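Local coordinates for protein acetolactate synthase isozyme 1 large subunit (Escherichia coli, PDB 6LPI) that serves as the large subunit of an acetolactate synthase, an enzyme of the thiamine diphosphate-binding family that carries FAD, thiamine diphosphate and magnesium, at residues I201-V215 with Q333-W346. Numbering follows the deposited sequence.
Sequences IRDAAAMINAAKRPV and QLIPLVEAQPRAEW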
ATOM      1  N   ILE B 201     -12.708 -23.424   8.083  1.00 67.79           N
ATOM      2  CA  ILE B 201     -13.717 -23.054   7.089  1.00 63.03           C
ATOM      3  C   ILE B 201     -15.106 -23.525   7.507  1.00 59.52           C
ATOM      4  O   ILE B 201     -16.094 -22.801   7.334  1.00 57.98           O
ATOM      5  CB  ILE B 201     -13.325 -23.586   5.693  1.00 66.10           C
ATOM      6  CG1 ILE B 201     -12.139 -22.802   5.131  1.00 65.18           C
ATOM      7  CG2 ILE B 201     -14.487 -23.523   4.727  1.00 66.81           C
ATOM      8  CD1 ILE B 201     -10.842 -23.350   5.529  1.00 68.38           C
ATOM      9  N   ARG B 202     -15.212 -24.733   8.068  1.00 61.45           N
ATOM     10  CA  ARG B 202     -16.506 -25.189   8.575  1.00 67.75           C
ATOM     11  C   ARG B 202     -17.025 -24.258   9.672  1.00 69.43           C
ATOM     12  O   ARG B 202     -18.201 -23.864   9.665  1.00 68.43           O
ATOM     13  CB  ARG B 202     -16.409 -26.632   9.074  1.00 73.84           C
ATOM     14  CG  ARG B 202     -16.262 -27.646   7.962  1.00 78.93           C
ATOM     15  CD  ARG B 202     -17.609 -28.155   7.508  1.00 83.96           C
ATOM     16  NE  ARG B 202     -17.468 -29.130   6.429  1.00 93.08           N
ATOM     17  CZ  ARG B 202     -18.488 -29.715   5.807  1.00 96.57           C
ATOM     18  NH1 ARG B 202     -18.265 -30.599   4.836  1.00 96.99           N
ATOM     19  NH2 ARG B 202     -19.733 -29.407   6.155  1.00 97.19           N
ATOM     20  N   ASP B 203     -16.156 -23.885  10.619  1.00 62.93           N
ATOM     21  CA  ASP B 203     -16.596 -23.095  11.756  1.00 59.03           C
ATOM     22  C   ASP B 203     -17.018 -21.703  11.328  1.00 62.91           C
ATOM     23  O   ASP B 203     -18.008 -21.163  11.846  1.00 70.22           O
ATOM     24  CB  ASP B 203     -15.465 -22.970  12.765  1.00 55.00           C
ATOM     25  CG  ASP B 203     -15.159 -24.266  13.466  1.00 75.89           C
ATOM     26  OD1 ASP B 203     -16.030 -25.169  13.471  1.00 90.08           O
ATOM     27  OD2 ASP B 203     -14.049 -24.377  14.028  1.00 79.46           O
ATOM     28  N   ALA B 204     -16.308 -21.123  10.362  1.00 59.28           N
ATOM     29  CA  ALA B 204     -16.735 -19.843   9.809  1.00 57.95           C
ATOM     30  C   ALA B 204     -18.064 -19.975   9.071  1.00 61.31           C
ATOM     31  O   ALA B 204     -18.957 -19.139   9.242  1.00 57.31           O
ATOM     32  CB  ALA B 204     -15.651 -19.270   8.901  1.00 52.07           C
ATOM     33  N   ALA B 205     -18.207 -21.002   8.223  1.00 63.34           N
ATOM     34  CA  ALA B 205     -19.484 -21.211   7.542  1.00 56.94           C
ATOM     35  C   ALA B 205     -20.629 -21.326   8.539  1.00 53.84           C
ATOM     36  O   ALA B 205     -21.715 -20.770   8.318  1.00 53.39           O
ATOM     37  CB  ALA B 205     -19.420 -22.448   6.646  1.00 51.42           C
ATOM     38  N   ALA B 206     -20.404 -22.026   9.651  1.00 51.40           N
ATOM     39  CA  ALA B 206     -21.442 -22.133  10.672  1.00 58.77           C
ATOM     40  C   ALA B 206     -21.752 -20.765  11.288  1.00 56.78           C
ATOM     41  O   ALA B 206     -22.923 -20.391  11.462  1.00 57.64           O
ATOM     42  CB  ALA B 206     -21.009 -23.131  11.739  1.00 48.41           C
ATOM     43  N   MET B 207     -20.719 -19.997  11.609  1.00 44.23           N
ATOM     44  CA  MET B 207     -20.965 -18.710  12.236  1.00 52.79           C
ATOM     45  C   MET B 207     -21.705 -17.762  11.288  1.00 62.54           C
ATOM     46  O   MET B 207     -22.619 -17.041  11.708  1.00 65.14           O
ATOM     47  CB  MET B 207     -19.628 -18.131  12.673  1.00 53.10           C
ATOM     48  CG  MET B 207     -19.074 -18.850  13.891  1.00 61.63           C
ATOM     49  SD  MET B 207     -17.676 -17.993  14.602  1.00 69.48           S
ATOM     50  CE  MET B 207     -18.527 -16.646  15.405  1.00 77.27           C
ATOM     51  N   ILE B 208     -21.369 -17.794   9.992  1.00 65.70           N
ATOM     52  CA  ILE B 208     -22.037 -16.934   9.019  1.00 57.73           C
ATOM     53  C   ILE B 208     -23.475 -17.387   8.822  1.00 57.94           C
ATOM     54  O   ILE B 208     -24.402 -16.571   8.734  1.00 62.47           O
ATOM     55  CB  ILE B 208     -21.269 -16.931   7.684  1.00 55.17           C
ATOM     56  CG1 ILE B 208     -19.985 -16.107   7.778  1.00 55.95           C
ATOM     57  CG2 ILE B 208     -22.150 -16.436   6.538  1.00 51.33           C
ATOM     58  CD1 ILE B 208     -18.975 -16.452   6.710  1.00 44.02           C
ATOM     59  N   ASN B 209     -23.689 -18.692   8.789  1.00 51.65           N
ATOM     60  CA  ASN B 209     -25.036 -19.170   8.558  1.00 57.58           C
ATOM     61  C   ASN B 209     -25.937 -18.897   9.754  1.00 64.96           C
ATOM     62  O   ASN B 209     -27.135 -18.651   9.581  1.00 75.95           O
ATOM     63  CB  ASN B 209     -24.974 -20.667   8.229  1.00 54.70           C
ATOM     64  CG  ASN B 209     -24.433 -20.938   6.833  1.00 52.99           C
ATOM     65  OD1 ASN B 209     -24.303 -20.024   6.014  1.00 51.00           O
ATOM     66  ND2 ASN B 209     -24.069 -22.183   6.572  1.00 55.43           N
ATOM     67  N   ALA B 210     -25.373 -18.829  10.953  1.00 67.81           N
ATOM     68  CA  ALA B 210     -26.164 -18.651  12.160  1.00 60.93           C
ATOM     69  C   ALA B 210     -26.238 -17.211  12.637  1.00 58.04           C
ATOM     70  O   ALA B 210     -26.876 -16.951  13.658  1.00 65.82           O
ATOM     71  CB  ALA B 210     -25.602 -19.530  13.280  1.00 59.55           C
ATOM     72  N   ALA B 211     -25.642 -16.269  11.917  1.00 54.00           N
ATOM     73  CA  ALA B 211     -25.544 -14.898  12.397  1.00 52.14           C
ATOM     74  C   ALA B 211     -26.807 -14.111  12.060  1.00 56.49           C
ATOM     75  O   ALA B 211     -27.353 -14.242  10.960  1.00 53.38           O
ATOM     76  CB  ALA B 211     -24.321 -14.222  11.794  1.00 48.92           C
ATOM     77  N   LYS B 212     -27.305 -13.326  13.033  1.00 61.50           N
ATOM     78  CA  LYS B 212     -28.492 -12.511  12.763  1.00 59.20           C
ATOM     79  C   LYS B 212     -28.153 -11.293  11.905  1.00 58.80           C
ATOM     80  O   LYS B 212     -28.919 -10.943  10.999  1.00 71.47           O
ATOM     81  CB  LYS B 212     -29.147 -12.013  14.067  1.00 64.55           C
ATOM     82  CG  LYS B 212     -29.260 -13.001  15.255  1.00 78.37           C
ATOM     83  CD  LYS B 212     -29.798 -12.339  16.592  1.00 84.37           C
ATOM     84  CE  LYS B 212     -28.672 -11.882  17.598  1.00 82.71           C
ATOM     85  NZ  LYS B 212     -29.138 -11.430  18.986  1.00 73.55           N
ATOM     86  N   ARG B 213     -26.996 -10.665  12.122  1.00 52.30           N
ATOM     87  CA  ARG B 213     -26.674  -9.368  11.507  1.00 57.06           C
ATOM     88  C   ARG B 213     -25.208  -9.312  11.085  1.00 57.48           C
ATOM     89  O   ARG B 213     -24.406  -8.554  11.647  1.00 59.97           O
ATOM     90  CB  ARG B 213     -27.011  -8.210  12.456  1.00 47.62           C
ATOM     91  CG  ARG B 213     -28.424  -8.222  13.015  1.00 44.49           C
ATOM     92  CD  ARG B 213     -28.764  -6.921  13.739  1.00 49.26           C
ATOM     93  NE  ARG B 213     -27.986  -6.744  14.964  1.00 56.65           N
ATOM     94  CZ  ARG B 213     -28.294  -7.285  16.139  1.00 61.02           C
ATOM     95  NH1 ARG B 213     -29.377  -8.041  16.256  1.00 52.12           N
ATOM     96  NH2 ARG B 213     -27.508  -7.074  17.193  1.00 69.29           N
ATOM     97  N   PRO B 214     -24.827 -10.074  10.072  1.00 51.48           N
ATOM     98  CA  PRO B 214     -23.429 -10.048   9.643  1.00 56.16           C
ATOM     99  C   PRO B 214     -23.144  -8.903   8.686  1.00 57.11           C
ATOM    100  O   PRO B 214     -24.009  -8.425   7.947  1.00 59.43           O
ATOM    101  CB  PRO B 214     -23.270 -11.396   8.926  1.00 59.53           C
ATOM    102  CG  PRO B 214     -24.613 -11.594   8.285  1.00 62.86           C
ATOM    103  CD  PRO B 214     -25.637 -10.967   9.228  1.00 57.60           C
ATOM    104  N   VAL B 215     -21.890  -8.460   8.718  1.00 42.67           N
ATOM    105  CA  VAL B 215     -21.379  -7.517   7.740  1.00 44.95           C
ATOM    106  C   VAL B 215     -20.066  -8.067   7.229  1.00 49.74           C
ATOM    107  O   VAL B 215     -19.332  -8.752   7.955  1.00 42.11           O
ATOM    108  CB  VAL B 215     -21.183  -6.081   8.273  1.00 35.85           C
ATOM    109  CG1 VAL B 215     -22.343  -5.644   9.142  1.00 37.00           C
ATOM    110  CG2 VAL B 215     -19.848  -5.946   8.944  1.00 42.70           C
ATOM    111  N   GLN B 333     -13.076 -22.496  -0.816  1.00 72.48           N
ATOM    112  CA  GLN B 333     -13.497 -23.621   0.003  1.00 82.86           C
ATOM    113  C   GLN B 333     -14.690 -23.284   0.899  1.00 84.86           C
ATOM    114  O   GLN B 333     -15.234 -24.183   1.547  1.00 88.24           O
ATOM    115  CB  GLN B 333     -12.292 -24.100   0.808  1.00 87.28           C
ATOM    116  CG  GLN B 333     -11.571 -25.296   0.185  1.00 96.85           C
ATOM    117  CD  GLN B 333     -10.416 -25.777   1.050  1.00107.53           C
ATOM    118  OE1 GLN B 333     -10.596 -26.243   2.171  1.00113.25           O
ATOM    119  NE2 GLN B 333      -9.200 -25.663   0.509  1.00107.21           N
ATOM    120  N   LEU B 334     -15.140 -22.029   0.925  1.00 79.92           N
ATOM    121  CA  LEU B 334     -16.171 -21.591   1.859  1.00 72.64           C
ATOM    122  C   LEU B 334     -17.522 -21.311   1.230  1.00 77.11           C
ATOM    123  O   LEU B 334     -18.547 -21.647   1.828  1.00 78.39           O
ATOM    124  CB  LEU B 334     -15.723 -20.319   2.591  1.00 60.78           C
ATOM    125  CG  LEU B 334     -16.759 -19.712   3.555  1.00 53.71           C
ATOM    126  CD1 LEU B 334     -16.966 -20.586   4.795  1.00 49.07           C
ATOM    127  CD2 LEU B 334     -16.391 -18.289   3.975  1.00 46.54           C
ATOM    128  N   ILE B 335     -17.562 -20.721   0.033  1.00 76.21           N
ATOM    129  CA  ILE B 335     -18.849 -20.344  -0.555  1.00 70.33           C
ATOM    130  C   ILE B 335     -19.805 -21.520  -0.676  1.00 68.34           C
ATOM    131  O   ILE B 335     -20.980 -21.364  -0.318  1.00 68.37           O
ATOM    132  CB  ILE B 335     -18.629 -19.604  -1.881  1.00 56.92           C
ATOM    133  CG1 ILE B 335     -18.026 -18.230  -1.609  1.00 64.15           C
ATOM    134  CG2 ILE B 335     -19.937 -19.407  -2.572  1.00 59.08           C
ATOM    135  CD1 ILE B 335     -17.389 -17.603  -2.805  1.00 65.38           C
ATOM    136  N   PRO B 336     -19.394 -22.718  -1.121  1.00 71.26           N
ATOM    137  CA  PRO B 336     -20.361 -23.829  -1.208  1.00 71.47           C
ATOM    138  C   PRO B 336     -20.901 -24.293   0.139  1.00 70.02           C
ATOM    139  O   PRO B 336     -21.851 -25.079   0.166  1.00 74.11           O
ATOM    140  CB  PRO B 336     -19.560 -24.945  -1.896  1.00 70.31           C
ATOM    141  CG  PRO B 336     -18.152 -24.595  -1.684  1.00 71.49           C
ATOM    142  CD  PRO B 336     -18.099 -23.103  -1.706  1.00 72.08           C
ATOM    143  N   LEU B 337     -20.300 -23.886   1.246  1.00 69.44           N
ATOM    144  CA  LEU B 337     -20.784 -24.248   2.566  1.00 69.53           C
ATOM    145  C   LEU B 337     -21.618 -23.153   3.214  1.00 73.72           C
ATOM    146  O   LEU B 337     -22.159 -23.372   4.304  1.00 84.23           O
ATOM    147  CB  LEU B 337     -19.609 -24.633   3.470  1.00 71.67           C
ATOM    148  CG  LEU B 337     -19.052 -26.005   3.078  1.00 84.00           C
ATOM    149  CD1 LEU B 337     -17.830 -25.922   2.154  1.00 92.76           C
ATOM    150  CD2 LEU B 337     -18.741 -26.798   4.308  1.00 84.00           C
ATOM    151  N   VAL B 338     -21.721 -21.988   2.582  1.00 67.74           N
ATOM    152  CA  VAL B 338     -22.474 -20.859   3.120  1.00 57.50           C
ATOM    153  C   VAL B 338     -23.890 -20.930   2.567  1.00 60.07           C
ATOM    154  O   VAL B 338     -24.079 -20.940   1.351  1.00 65.85           O
ATOM    155  CB  VAL B 338     -21.825 -19.522   2.738  1.00 58.14           C
ATOM    156  CG1 VAL B 338     -22.798 -18.369   3.016  1.00 55.10           C
ATOM    157  CG2 VAL B 338     -20.461 -19.340   3.403  1.00 60.86           C
ATOM    158  N   GLU B 339     -24.887 -20.990   3.444  1.00 67.39           N
ATOM    159  CA  GLU B 339     -26.261 -20.997   2.955  1.00 67.40           C
ATOM    160  C   GLU B 339     -26.639 -19.643   2.353  1.00 69.80           C
ATOM    161  O   GLU B 339     -26.020 -18.611   2.621  1.00 71.84           O
ATOM    162  CB  GLU B 339     -27.231 -21.362   4.074  1.00 72.93           C
ATOM    163  CG  GLU B 339     -27.033 -22.763   4.630  1.00 85.07           C
ATOM    164  CD  GLU B 339     -27.292 -22.847   6.127  1.00 96.12           C
ATOM    165  OE1 GLU B 339     -27.670 -21.819   6.729  1.00 97.73           O
ATOM    166  OE2 GLU B 339     -27.117 -23.945   6.701  1.00101.91           O
ATOM    167  N   ALA B 340     -27.651 -19.677   1.485  1.00 79.00           N
ATOM    168  CA  ALA B 340     -28.179 -18.500   0.790  1.00 78.03           C
ATOM    169  C   ALA B 340     -29.472 -18.032   1.458  1.00 75.90           C
ATOM    170  O   ALA B 340     -30.547 -18.566   1.180  1.00 77.98           O
ATOM    171  CB  ALA B 340     -28.397 -18.819  -0.685  1.00 82.23           C
ATOM    172  N   GLN B 341     -29.367 -17.048   2.370  1.00 73.41           N
ATOM    173  CA  GLN B 341     -30.393 -16.440   3.221  1.00 74.55           C
ATOM    174  C   GLN B 341     -30.805 -15.056   2.722  1.00 73.25           C
ATOM    175  O   GLN B 341     -29.947 -14.235   2.371  1.00 74.41           O
ATOM    176  CB  GLN B 341     -29.905 -16.296   4.661  1.00 78.17           C
ATOM    177  CG  GLN B 341     -29.138 -17.471   5.204  1.00 82.99           C
ATOM    178  CD  GLN B 341     -28.853 -17.320   6.688  1.00 85.71           C
ATOM    179  OE1 GLN B 341     -29.637 -16.716   7.421  1.00 91.47           O
ATOM    180  NE2 GLN B 341     -27.725 -17.866   7.137  1.00 82.08           N
ATOM    181  N   PRO B 342     -32.093 -14.760   2.710  1.00 73.54           N
ATOM    182  CA  PRO B 342     -32.540 -13.433   2.277  1.00 73.35           C
ATOM    183  C   PRO B 342     -32.126 -12.314   3.245  1.00 71.74           C
ATOM    184  O   PRO B 342     -32.054 -11.149   2.852  1.00 72.18           O
ATOM    185  CB  PRO B 342     -34.064 -13.573   2.257  1.00 69.53           C
ATOM    186  CG  PRO B 342     -34.299 -15.021   1.994  1.00 71.24           C
ATOM    187  CD  PRO B 342     -33.184 -15.749   2.690  1.00 69.13           C
ATOM    188  N   ARG B 343     -31.887 -12.676   4.504  1.00 72.96           N
ATOM    189  CA  ARG B 343     -31.595 -11.733   5.588  1.00 68.33           C
ATOM    190  C   ARG B 343     -32.522 -10.521   5.531  1.00 69.71           C
ATOM    191  O   ARG B 343     -32.066  -9.372   5.598  1.00 63.50           O
ATOM    192  CB  ARG B 343     -30.147 -11.258   5.747  1.00 62.08           C
ATOM    193  CG  ARG B 343     -29.118 -12.246   5.229  1.00 65.17           C
ATOM    194  CD  ARG B 343     -28.303 -12.814   6.374  1.00 75.06           C
ATOM    195  NE  ARG B 343     -27.251 -13.715   5.912  1.00 73.92           N
ATOM    196  CZ  ARG B 343     -26.530 -14.486   6.720  1.00 60.60           C
ATOM    197  NH1 ARG B 343     -26.762 -14.461   8.020  1.00 62.26           N
ATOM    198  NH2 ARG B 343     -25.591 -15.287   6.231  1.00 53.13           N
ATOM    199  N   ALA B 344     -33.826 -10.776   5.392  1.00 73.45           N
ATOM    200  CA  ALA B 344     -34.761  -9.695   5.093  1.00 78.03           C
ATOM    201  C   ALA B 344     -34.812  -8.650   6.204  1.00 74.02           C
ATOM    202  O   ALA B 344     -34.644  -7.450   5.945  1.00 68.43           O
ATOM    203  CB  ALA B 344     -36.153 -10.278   4.849  1.00 79.43           C
ATOM    204  N   GLU B 345     -34.988  -9.094   7.457  1.00 69.37           N
ATOM    205  CA  GLU B 345     -35.139  -8.153   8.567  1.00 69.93           C
ATOM    206  C   GLU B 345     -33.869  -7.342   8.790  1.00 67.93           C
ATOM    207  O   GLU B 345     -33.929  -6.146   9.118  1.00 72.78           O
ATOM    208  CB  GLU B 345     -35.571  -8.880   9.838  1.00 76.17           C
ATOM    209  CG  GLU B 345     -37.022  -8.583  10.174  1.00 97.75           C
ATOM    210  CD  GLU B 345     -37.482  -9.184  11.482  1.00117.11           C
ATOM    211  OE1 GLU B 345     -37.218 -10.377  11.717  1.00120.84           O
ATOM    212  OE2 GLU B 345     -38.139  -8.474  12.266  1.00126.42           O
ATOM    213  N   TRP B 346     -32.709  -7.978   8.637  1.00 59.35           N
ATOM    214  CA  TRP B 346     -31.468  -7.242   8.806  1.00 56.99           C
ATOM    215  C   TRP B 346     -31.355  -6.173   7.732  1.00 68.36           C
ATOM    216  O   TRP B 346     -31.002  -5.029   8.026  1.00 67.65           O
ATOM    217  CB  TRP B 346     -30.301  -8.236   8.804  1.00 55.17           C
ATOM    218  CG  TRP B 346     -28.846  -7.765   8.729  1.00 59.88           C
ATOM    219  CD1 TRP B 346     -27.863  -8.308   7.944  1.00 59.48           C
ATOM    220  CD2 TRP B 346     -28.214  -6.698   9.465  1.00 55.56           C
ATOM    221  NE1 TRP B 346     -26.668  -7.674   8.165  1.00 49.70           N
ATOM    222  CE2 TRP B 346     -26.854  -6.674   9.081  1.00 49.39           C
ATOM    223  CE3 TRP B 346     -28.663  -5.762  10.404  1.00 51.57           C
ATOM    224  CZ2 TRP B 346     -25.944  -5.754   9.603  1.00 47.78           C
ATOM    225  CZ3 TRP B 346     -27.764  -4.858  10.917  1.00 50.04           C
ATOM    226  CH2 TRP B 346     -26.416  -4.858  10.518  1.00 48.15           C
TER
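The backbone of 333-346 runs alongside helix 198-210 and on to the start of strand 214-218, from I201 beside L334, with CA atoms 6.0 Å apart, to R213 beside W346. Helix 198-210 and strand 214-218 are part of the central domain, a Rossmann-like fold with a six-stranded parallel sheet. The segment leaving helix 327-334 packs against the helix that leads into one of the inner strands.

L334 CD1 fits against A205 CB and I201 CG2, while L337 CD2 sits over the centre of the R202 guanidinium face. N209 uses both ends of its amide. N209 OD1 accepts from E339 N at 2.8 Å, and N209 ND2 donates to L337 O, in the carbonyl plane. These two bonds fix the amide's rotation, and the E339 carboxylate stacks on it with planes 10° apart. The carbonyls of I208 and N209 are also taken up. Q341 NE2 reaches N209 O at 2.6 Å. R343 bends at chi2 (-113°) and brings NH1 and NH2 end-on to I208 O, which lies in the guanidinium plane. Its NE bonds A236 O, and P214 CG lies over one face.

R213 CB sits over one face of W346, 3.5 Å from the centroid of the W346 six-membered ring, a CH-pi contact. The R213 NE turns to E275 O. On the five-membered ring, W346 NE1 donates to P214 O at 2.8 Å.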